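Local coordinates for protein transcriptional repressor, TetR family (Thermus thermophilus, PDB 3ANP) that represses transcription of genes for fatty acid degradation as a TetR-family regulator, probably by binding operator DNA, and binds lauroyl-CoA, at residues 8-13 and 47-52; 21-26 and 98-103; 167-172 and 176-181. One frame throughout, in Å; residues are numbered along the deposited sequence.

In the fold
The chain opens with helix 3-25, which serves contact 1 near its start and contact 2 at its end. Contact 1 closes when the chain returns, 34 residues on, at the end of helix 43-49. It ties the predicted helix-turn-helix to the first helix. Contact 2 crosses contact 1 along the chain. It joins the end of helix 3-25 to the junction of helices 82-99 and 101-110, so it links the DNA-binding domain to the ligand-binding domain. Contact 3 follows in series and closes the short turn between helices 151-172 and 178-191. It touches contact 2, where Trp169 packs on Ala98 and Lys101. Contacts 1 and 3 are about 32 Å apart between centres.

Contact 1: residues 8-13 and 47-52; sequences KRRRER and FNYYPY
The end of the predicted recognition helix of the helix-turn-helix, 43-49, is held here against the first helix of the TetR DNA-binding domain. Arg11 of helix 3-25 carries the contact. Its CG stands anti to the backbone N (chi1 178°), and the chain runs straight to CD, then turns at chi3 and again at the next bond. This sends the guanidinium out to the last turn of the other helix. There NH1 of Arg11 donates a hydrogen bond of 2.8 Å to the backbone O of Tyr49. The donor sits above the carbonyl plane, 36° out of it. Water 1 adds a second link: it accepts from Arg11 NH2 and donates to Asn48 O, at 3.1 Å in each case. One guanidinium thus reaches two successive carbonyls at a helix end, where the helix dipole would probably welcome its charge.

Two tyrosines border this group. CD1 of Tyr49 lies over one face of the guanidinium, 3.5 Å from Arg11 NH2, with the two planes 54° apart. Arg11 NH1 in turn lies over one face of the Tyr50 ring, toward its rim. The cation-pi attraction there is long and at most weak. The methylenes of Arg10 cross the phenol end of Tyr49 at about a right angle, with CD of Arg10 3.4 Å from Tyr49 OH.

Tyr50 has just left the helix and is buried. Its OH is hydrogen-bonded to Asp59, and its ring also packs on Ala55 and Val56 of helix 54-77. Tyr49 rests on Lys7 and Ile14 of the first helix. Tyr50 touches Ile14 and Phe15, so its ring sits where helices 3-25, 43-49 and 54-77 meet.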
# COMPACT_ATOMS: atom_id res chain seq x y z
N LYS A 8 -17.62 14.11 26.93
CA LYS A 8 -16.78 14.66 25.87
C LYS A 8 -15.52 15.25 26.49
O LYS A 8 -14.43 15.15 25.91
CB LYS A 8 -17.53 15.72 25.07
CG LYS A 8 -18.63 15.13 24.20
CD LYS A 8 -19.08 16.12 23.15
CE LYS A 8 -20.04 15.45 22.16
NZ LYS A 8 -20.38 16.36 21.03
N ARG A 9 -15.67 15.87 27.66
CA ARG A 9 -14.50 16.44 28.33
C ARG A 9 -13.59 15.31 28.79
O ARG A 9 -12.37 15.39 28.67
CB ARG A 9 -14.92 17.27 29.55
CG ARG A 9 -15.55 18.62 29.21
CD ARG A 9 -14.50 19.65 28.82
NE ARG A 9 -13.68 20.02 29.97
CZ ARG A 9 -12.49 20.61 29.89
NH1 ARG A 9 -11.96 20.91 28.70
NH2 ARG A 9 -11.80 20.89 30.99
N ARG A 10 -14.19 14.25 29.32
CA ARG A 10 -13.38 13.13 29.76
C ARG A 10 -12.62 12.49 28.59
O ARG A 10 -11.45 12.15 28.72
CB ARG A 10 -14.24 12.09 30.46
CG ARG A 10 -13.50 10.82 30.80
CD ARG A 10 -14.28 9.97 31.78
NE ARG A 10 -14.09 10.44 33.14
CZ ARG A 10 -14.44 9.76 34.23
NH1 ARG A 10 -15.01 8.56 34.11
NH2 ARG A 10 -14.20 10.26 35.44
N ARG A 11 -13.29 12.33 27.44
CA ARG A 11 -12.62 11.74 26.29
C ARG A 11 -11.46 12.63 25.84
O ARG A 11 -10.37 12.13 25.54
CB ARG A 11 -13.58 11.54 25.11
CG ARG A 11 -12.90 10.97 23.86
CD ARG A 11 -13.91 10.78 22.74
NE ARG A 11 -14.87 9.74 23.10
CZ ARG A 11 -14.62 8.44 23.04
NH1 ARG A 11 -13.44 8.01 22.62
NH2 ARG A 11 -15.54 7.57 23.42
N GLU A 12 -11.68 13.94 25.81
CA GLU A 12 -10.61 14.83 25.36
C GLU A 12 -9.42 14.84 26.33
O GLU A 12 -8.28 14.92 25.90
CB GLU A 12 -11.14 16.25 25.15
CG GLU A 12 -10.24 17.13 24.28
CD GLU A 12 -9.34 18.07 25.07
OE1 GLU A 12 -8.46 18.72 24.44
OE2 GLU A 12 -9.51 18.19 26.30
N ARG A 13 -9.68 14.72 27.63
CA ARG A 13 -8.59 14.72 28.59
C ARG A 13 -7.77 13.43 28.44
O ARG A 13 -6.54 13.46 28.50
CB ARG A 13 -9.13 14.85 30.02
CG ARG A 13 -8.04 15.13 31.04
CD ARG A 13 -8.60 15.37 32.44
NE ARG A 13 -9.12 14.15 33.06
CZ ARG A 13 -10.41 13.92 33.28
NH1 ARG A 13 -11.32 14.82 32.93
NH2 ARG A 13 -10.79 12.80 33.88
N PHE A 47 -10.06 2.07 28.60
CA PHE A 47 -10.50 1.16 27.55
C PHE A 47 -11.93 1.38 27.09
O PHE A 47 -12.29 1.04 25.95
CB PHE A 47 -10.28 -0.30 27.96
CG PHE A 47 -8.85 -0.73 27.89
CD1 PHE A 47 -8.16 -0.69 26.66
CD2 PHE A 47 -8.16 -1.14 29.03
CE1 PHE A 47 -6.81 -1.04 26.58
CE2 PHE A 47 -6.81 -1.50 28.96
CZ PHE A 47 -6.13 -1.45 27.74
N ASN A 48 -12.76 1.95 27.97
CA ASN A 48 -14.13 2.23 27.59
C ASN A 48 -14.14 3.31 26.52
O ASN A 48 -14.98 3.30 25.62
CB ASN A 48 -14.97 2.68 28.79
CG ASN A 48 -15.28 1.55 29.74
OD1 ASN A 48 -15.45 0.41 29.31
ND2 ASN A 48 -15.37 1.85 31.03
N TYR A 49 -13.20 4.24 26.62
CA TYR A 49 -13.12 5.33 25.65
C TYR A 49 -12.30 4.98 24.40
O TYR A 49 -12.65 5.38 23.29
CB TYR A 49 -12.54 6.58 26.32
CG TYR A 49 -13.58 7.29 27.18
CD1 TYR A 49 -14.33 8.34 26.65
CD2 TYR A 49 -13.85 6.87 28.48
CE1 TYR A 49 -15.34 8.96 27.40
CE2 TYR A 49 -14.84 7.48 29.24
CZ TYR A 49 -15.59 8.52 28.69
OH TYR A 49 -16.57 9.13 29.42
N TYR A 50 -11.21 4.23 24.61
CA TYR A 50 -10.30 3.78 23.56
C TYR A 50 -10.00 2.30 23.81
O TYR A 50 -9.13 1.96 24.61
CB TYR A 50 -9.00 4.61 23.62
CG TYR A 50 -9.21 6.07 23.21
CD1 TYR A 50 -9.37 6.42 21.87
CD2 TYR A 50 -9.28 7.08 24.18
CE1 TYR A 50 -9.61 7.73 21.48
CE2 TYR A 50 -9.52 8.41 23.80
CZ TYR A 50 -9.68 8.72 22.45
OH TYR A 50 -9.96 10.02 22.06
N PRO A 51 -10.72 1.40 23.12
CA PRO A 51 -10.58 -0.06 23.24
C PRO A 51 -9.18 -0.60 23.00
O PRO A 51 -8.84 -1.68 23.47
CB PRO A 51 -11.59 -0.59 22.21
CG PRO A 51 -12.59 0.50 22.13
CD PRO A 51 -11.75 1.74 22.13
N TYR A 52 -8.37 0.14 22.25
CA TYR A 52 -6.99 -0.25 21.99
C TYR A 52 -6.21 1.04 21.78
O TYR A 52 -6.79 2.04 21.35
CB TYR A 52 -6.89 -1.21 20.77
CG TYR A 52 -7.71 -0.81 19.56
CD1 TYR A 52 -7.13 -0.09 18.51
CD2 TYR A 52 -9.05 -1.17 19.45
CE1 TYR A 52 -7.88 0.27 17.37
CE2 TYR A 52 -9.80 -0.82 18.35
CZ TYR A 52 -9.22 -0.10 17.31
OH TYR A 52 -9.98 0.27 16.23
O HOH W 1 -15.96 4.49 22.96

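Contact 2: residues 21-26 and 98-103; sequences LFRNRG and AREKDL
The guanidinium of Arg23 and the carboxylate of Glu100 lie nearly coplanar, their planes 24° apart, and they meet at the guanidinium edge. Two oxygens lie at that edge, in plane: Glu100 OE2 and water 2. NH1 of Arg23 points at Glu100 OE2 over 3.4 Å. The bond is weak but fairly straight (166° at the hydrogen), and it forms part of a salt bridge. Water 2 makes the shorter link. It accepts from Arg23 NE at 2.6 Å and donates to Glu100 OE1 at 2.7 Å. Arg23 and Glu100 are therefore joined by one direct and one water-mediated path. The stem of Arg23 is extended from CG to NE (chi2 179°), which brings the guanidinium to the carboxylate of Glu100. Glu100 OE2 has a further partner in Tyr60 OH, a hydrogen bond from helix 54-77.

Leu103 fills the apolar half. Its two methyls divide the work. CD2 of Leu103 touches Phe22 CB at 3.7 Å, while the Phe22 ring turns to other partners, meeting Phe27 edge-to-face and packing on Val56, Leu57 and Ile35. CD1 of Leu103 lies beside the Arg23 stem, 4.0 Å from NE of Arg23, and the two side chains cross at about a right angle. Tyr60 touches both Arg23 and Leu103, so helix 54-77 also borders the contact.

Glu100 is the single residue between helices 82-99 and 101-110 and takes the N-cap position of the latter. The side chain of Glu100 is about 8 Å from the bound dodecyl-CoA. This is the interdomain packing of a TetR-family repressor, where the first helix meets the ligand-binding domain near the ligand.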
# COMPACT_ATOMS: atom_id res chain seq x y z
N LEU A 21 2.06 11.58 26.42
CA LEU A 21 2.90 10.43 26.77
C LEU A 21 3.50 9.81 25.52
O LEU A 21 4.68 9.46 25.51
CB LEU A 21 2.09 9.36 27.54
CG LEU A 21 1.83 9.71 29.00
CD1 LEU A 21 0.69 8.87 29.57
CD2 LEU A 21 3.12 9.51 29.82
N PHE A 22 2.69 9.66 24.47
CA PHE A 22 3.19 9.06 23.22
C PHE A 22 4.33 9.93 22.67
O PHE A 22 5.38 9.42 22.22
CB PHE A 22 2.09 8.97 22.14
CG PHE A 22 0.94 8.03 22.48
CD1 PHE A 22 1.08 7.00 23.40
CD2 PHE A 22 -0.28 8.15 21.80
CE1 PHE A 22 0.03 6.10 23.64
CE2 PHE A 22 -1.33 7.26 22.03
CZ PHE A 22 -1.17 6.24 22.96
N ARG A 23 4.13 11.24 22.68
CA ARG A 23 5.14 12.16 22.18
C ARG A 23 6.42 12.13 22.99
O ARG A 23 7.51 12.04 22.44
CB ARG A 23 4.60 13.59 22.16
CG ARG A 23 3.69 13.89 20.98
CD ARG A 23 3.15 15.32 21.01
NE ARG A 23 2.45 15.63 19.76
CZ ARG A 23 1.15 15.90 19.68
NH1 ARG A 23 0.61 16.15 18.49
NH2 ARG A 23 0.39 15.92 20.77
N ASN A 24 6.28 12.23 24.31
CA ASN A 24 7.44 12.26 25.21
C ASN A 24 8.14 10.94 25.48
O ASN A 24 9.35 10.92 25.74
CB ASN A 24 7.04 12.87 26.56
CG ASN A 24 6.71 14.35 26.47
OD1 ASN A 24 7.24 15.05 25.61
ND2 ASN A 24 5.85 14.83 27.36
N ARG A 25 7.41 9.84 25.43
CA ARG A 25 8.01 8.54 25.75
C ARG A 25 7.89 7.46 24.70
O ARG A 25 8.49 6.40 24.83
CB ARG A 25 7.42 8.05 27.08
CG ARG A 25 7.68 9.01 28.25
CD ARG A 25 6.95 8.64 29.52
NE ARG A 25 7.38 7.36 30.06
CZ ARG A 25 6.85 6.78 31.13
NH1 ARG A 25 7.31 5.60 31.55
NH2 ARG A 25 5.85 7.37 31.78
N GLY A 26 7.13 7.72 23.64
CA GLY A 26 6.98 6.73 22.59
C GLY A 26 5.63 6.04 22.68
O GLY A 26 5.11 5.80 23.78
N ALA A 98 6.28 13.69 7.75
CA ALA A 98 7.65 13.69 8.27
C ALA A 98 7.68 14.28 9.68
O ALA A 98 8.40 13.80 10.55
CB ALA A 98 8.55 14.50 7.35
N ARG A 99 6.91 15.34 9.90
CA ARG A 99 6.88 15.97 11.22
C ARG A 99 6.37 15.01 12.29
O ARG A 99 6.90 14.95 13.40
CB ARG A 99 5.97 17.21 11.22
CG ARG A 99 6.49 18.43 10.47
CD ARG A 99 5.76 19.72 10.90
NE ARG A 99 4.35 19.73 10.51
CZ ARG A 99 3.92 19.99 9.28
NH1 ARG A 99 2.62 19.97 8.99
NH2 ARG A 99 4.79 20.29 8.33
N GLU A 100 5.34 14.24 11.95
CA GLU A 100 4.70 13.33 12.89
C GLU A 100 5.00 11.85 12.66
O GLU A 100 4.24 10.99 13.09
CB GLU A 100 3.19 13.56 12.85
CG GLU A 100 2.78 14.97 13.30
CD GLU A 100 3.00 15.17 14.79
OE1 GLU A 100 4.04 14.74 15.31
OE2 GLU A 100 2.13 15.78 15.45
N LYS A 101 6.12 11.57 12.02
CA LYS A 101 6.53 10.21 11.71
C LYS A 101 6.38 9.15 12.83
O LYS A 101 5.81 8.09 12.60
CB LYS A 101 7.99 10.22 11.23
CG LYS A 101 8.56 8.85 10.96
CD LYS A 101 10.01 8.95 10.50
CE LYS A 101 10.65 7.59 10.39
NZ LYS A 101 10.71 6.91 11.71
N ASP A 102 6.91 9.44 14.02
CA ASP A 102 6.84 8.48 15.12
C ASP A 102 5.42 8.14 15.59
O ASP A 102 5.17 7.04 16.09
CB ASP A 102 7.67 8.97 16.31
CG ASP A 102 9.15 9.11 15.98
OD1 ASP A 102 9.68 8.32 15.16
OD2 ASP A 102 9.79 10.02 16.56
N LEU A 103 4.49 9.08 15.46
CA LEU A 103 3.10 8.84 15.85
C LEU A 103 2.32 8.21 14.70
O LEU A 103 1.49 7.33 14.91
CB LEU A 103 2.39 10.15 16.22
CG LEU A 103 2.92 10.93 17.42
CD1 LEU A 103 2.25 12.30 17.49
CD2 LEU A 103 2.65 10.14 18.69
O HOH W 2 4.31 15.49 17.90

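Contact 3: residues 167-172 and 176-181; sequences LRWAAY and RDLAEE
Trp169 and Leu178 make the close-packed side of this contact. The leucine lies across one face of the indole, and the two side chains cross at about a right angle. CB of Leu178 stands 3.7 Å from the centroid of the five-membered ring of Trp169, 9° off the ring normal, a CH-pi contact. The methyls of Leu178 extend the cover: CD1 reaches Trp169 CB, and CD2 lies 4.0 Å from both CD2 and CE3 of Trp169. The indole is placed there by a first torsion that sets CG opposite the backbone N (chi1 175°).

The indole edge is also used. NE1 of Trp169 donates a fairly straight hydrogen bond to the backbone O of Arg176 at 2.9 Å. The oxygen lies in the ring plane, but the donor stands 49° out of the carbonyl plane. This bond and the leucine together probably hold the ring in its rotation.

The contact closes the short turn that joins helices 151-172 and 178-191 in the ligand-binding domain. Asp177 is the N-cap of the second helix. Its OD1 accepts from Glu180 N at 3.0 Å, a capping bond made from above the carboxylate plane. Ala98 of helix 82-99 and Lys101 of helix 101-110 touch Trp169, and Ala94 and Thr97 of helix 82-99 touch Leu178.

The solvent side is looser. Arg176 is exposed, and its guanidinium points off from helix 151-172. Its CB is still 4.4 Å from Trp169 CD1.

Other residues of the two segments face the second subunit. Arg168 does not reach segment 176-181: it turns to a salt bridge with Asp160 of the second subunit and touches the bound lauric acid. Glu180 and Glu181 both form salt bridges with Arg153 of that second subunit.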
# COMPACT_ATOMS: atom_id res chain seq x y z
N LEU A 167 4.29 4.84 4.49
CA LEU A 167 4.62 3.75 5.40
C LEU A 167 6.05 3.26 5.16
O LEU A 167 6.82 3.10 6.11
CB LEU A 167 3.62 2.60 5.22
CG LEU A 167 3.92 1.30 5.97
CD1 LEU A 167 4.29 1.61 7.41
CD2 LEU A 167 2.68 0.39 5.90
N ARG A 168 6.41 3.01 3.90
CA ARG A 168 7.74 2.53 3.60
C ARG A 168 8.78 3.59 3.91
O ARG A 168 9.87 3.29 4.39
CB ARG A 168 7.83 2.07 2.15
CG ARG A 168 7.03 0.78 1.92
CD ARG A 168 6.81 0.46 0.45
NE ARG A 168 8.02 -0.02 -0.20
CZ ARG A 168 8.07 -0.41 -1.47
NH1 ARG A 168 6.98 -0.38 -2.23
NH2 ARG A 168 9.22 -0.84 -1.99
N TRP A 169 8.43 4.84 3.67
CA TRP A 169 9.34 5.94 3.95
C TRP A 169 9.64 5.98 5.45
O TRP A 169 10.80 6.01 5.86
CB TRP A 169 8.72 7.27 3.54
CG TRP A 169 9.56 8.47 3.93
CD1 TRP A 169 10.62 9.00 3.22
CD2 TRP A 169 9.46 9.25 5.13
NE1 TRP A 169 11.17 10.05 3.91
CE2 TRP A 169 10.49 10.23 5.08
CE3 TRP A 169 8.61 9.21 6.24
CZ2 TRP A 169 10.68 11.17 6.11
CZ3 TRP A 169 8.81 10.15 7.27
CH2 TRP A 169 9.84 11.12 7.19
N ALA A 170 8.58 5.98 6.25
CA ALA A 170 8.71 6.05 7.70
C ALA A 170 9.34 4.83 8.34
O ALA A 170 10.12 4.95 9.28
CB ALA A 170 7.32 6.33 8.34
N ALA A 171 9.02 3.65 7.82
CA ALA A 171 9.55 2.42 8.38
C ALA A 171 10.93 1.99 7.89
O ALA A 171 11.68 1.35 8.63
CB ALA A 171 8.56 1.29 8.14
N TYR A 172 11.27 2.34 6.66
CA TYR A 172 12.53 1.88 6.09
C TYR A 172 13.50 2.90 5.52
O TYR A 172 14.70 2.68 5.56
CB TYR A 172 12.25 0.86 4.97
CG TYR A 172 11.20 -0.17 5.33
CD1 TYR A 172 11.36 -1.01 6.43
CD2 TYR A 172 10.04 -0.30 4.56
CE1 TYR A 172 10.40 -1.96 6.76
CE2 TYR A 172 9.07 -1.24 4.88
CZ TYR A 172 9.26 -2.07 5.98
OH TYR A 172 8.31 -3.00 6.32
N ARG A 176 15.13 9.52 2.79
CA ARG A 176 14.75 9.92 1.43
C ARG A 176 13.76 11.09 1.42
O ARG A 176 13.21 11.46 2.46
CB ARG A 176 14.15 8.71 0.69
CG ARG A 176 15.07 7.50 0.72
CD ARG A 176 14.71 6.46 -0.32
NE ARG A 176 15.66 5.35 -0.30
CZ ARG A 176 15.61 4.29 -1.10
NH1 ARG A 176 14.65 4.17 -2.01
NH2 ARG A 176 16.54 3.33 -1.00
N ASP A 177 13.56 11.66 0.24
CA ASP A 177 12.67 12.80 0.06
C ASP A 177 11.22 12.34 -0.16
O ASP A 177 10.84 12.01 -1.28
CB ASP A 177 13.15 13.60 -1.17
CG ASP A 177 12.35 14.87 -1.41
OD1 ASP A 177 11.24 15.03 -0.85
OD2 ASP A 177 12.85 15.72 -2.17
N LEU A 178 10.42 12.31 0.89
CA LEU A 178 9.03 11.87 0.74
C LEU A 178 8.22 12.78 -0.18
O LEU A 178 7.39 12.30 -0.94
CB LEU A 178 8.34 11.73 2.10
CG LEU A 178 6.85 11.35 2.13
CD1 LEU A 178 6.62 9.99 1.46
CD2 LEU A 178 6.36 11.31 3.61
N ALA A 179 8.46 14.09 -0.13
CA ALA A 179 7.72 15.01 -0.98
C ALA A 179 7.91 14.63 -2.46
O ALA A 179 6.95 14.63 -3.25
CB ALA A 179 8.20 16.45 -0.74
N GLU A 180 9.15 14.32 -2.83
CA GLU A 180 9.48 13.92 -4.21
C GLU A 180 8.76 12.63 -4.59
O GLU A 180 8.28 12.47 -5.72
CB GLU A 180 11.00 13.73 -4.33
CG GLU A 180 11.54 13.47 -5.74
CD GLU A 180 11.33 12.04 -6.22
OE1 GLU A 180 11.43 11.09 -5.40
OE2 GLU A 180 11.08 11.86 -7.44
N GLU A 181 8.70 11.70 -3.64
CA GLU A 181 8.04 10.42 -3.85
C GLU A 181 6.54 10.60 -4.07
O GLU A 181 5.96 9.98 -4.96
CB GLU A 181 8.32 9.51 -2.65
CG GLU A 181 7.45 8.26 -2.54
CD GLU A 181 7.78 7.20 -3.58
OE1 GLU A 181 8.89 7.22 -4.15
OE2 GLU A 181 6.93 6.32 -3.80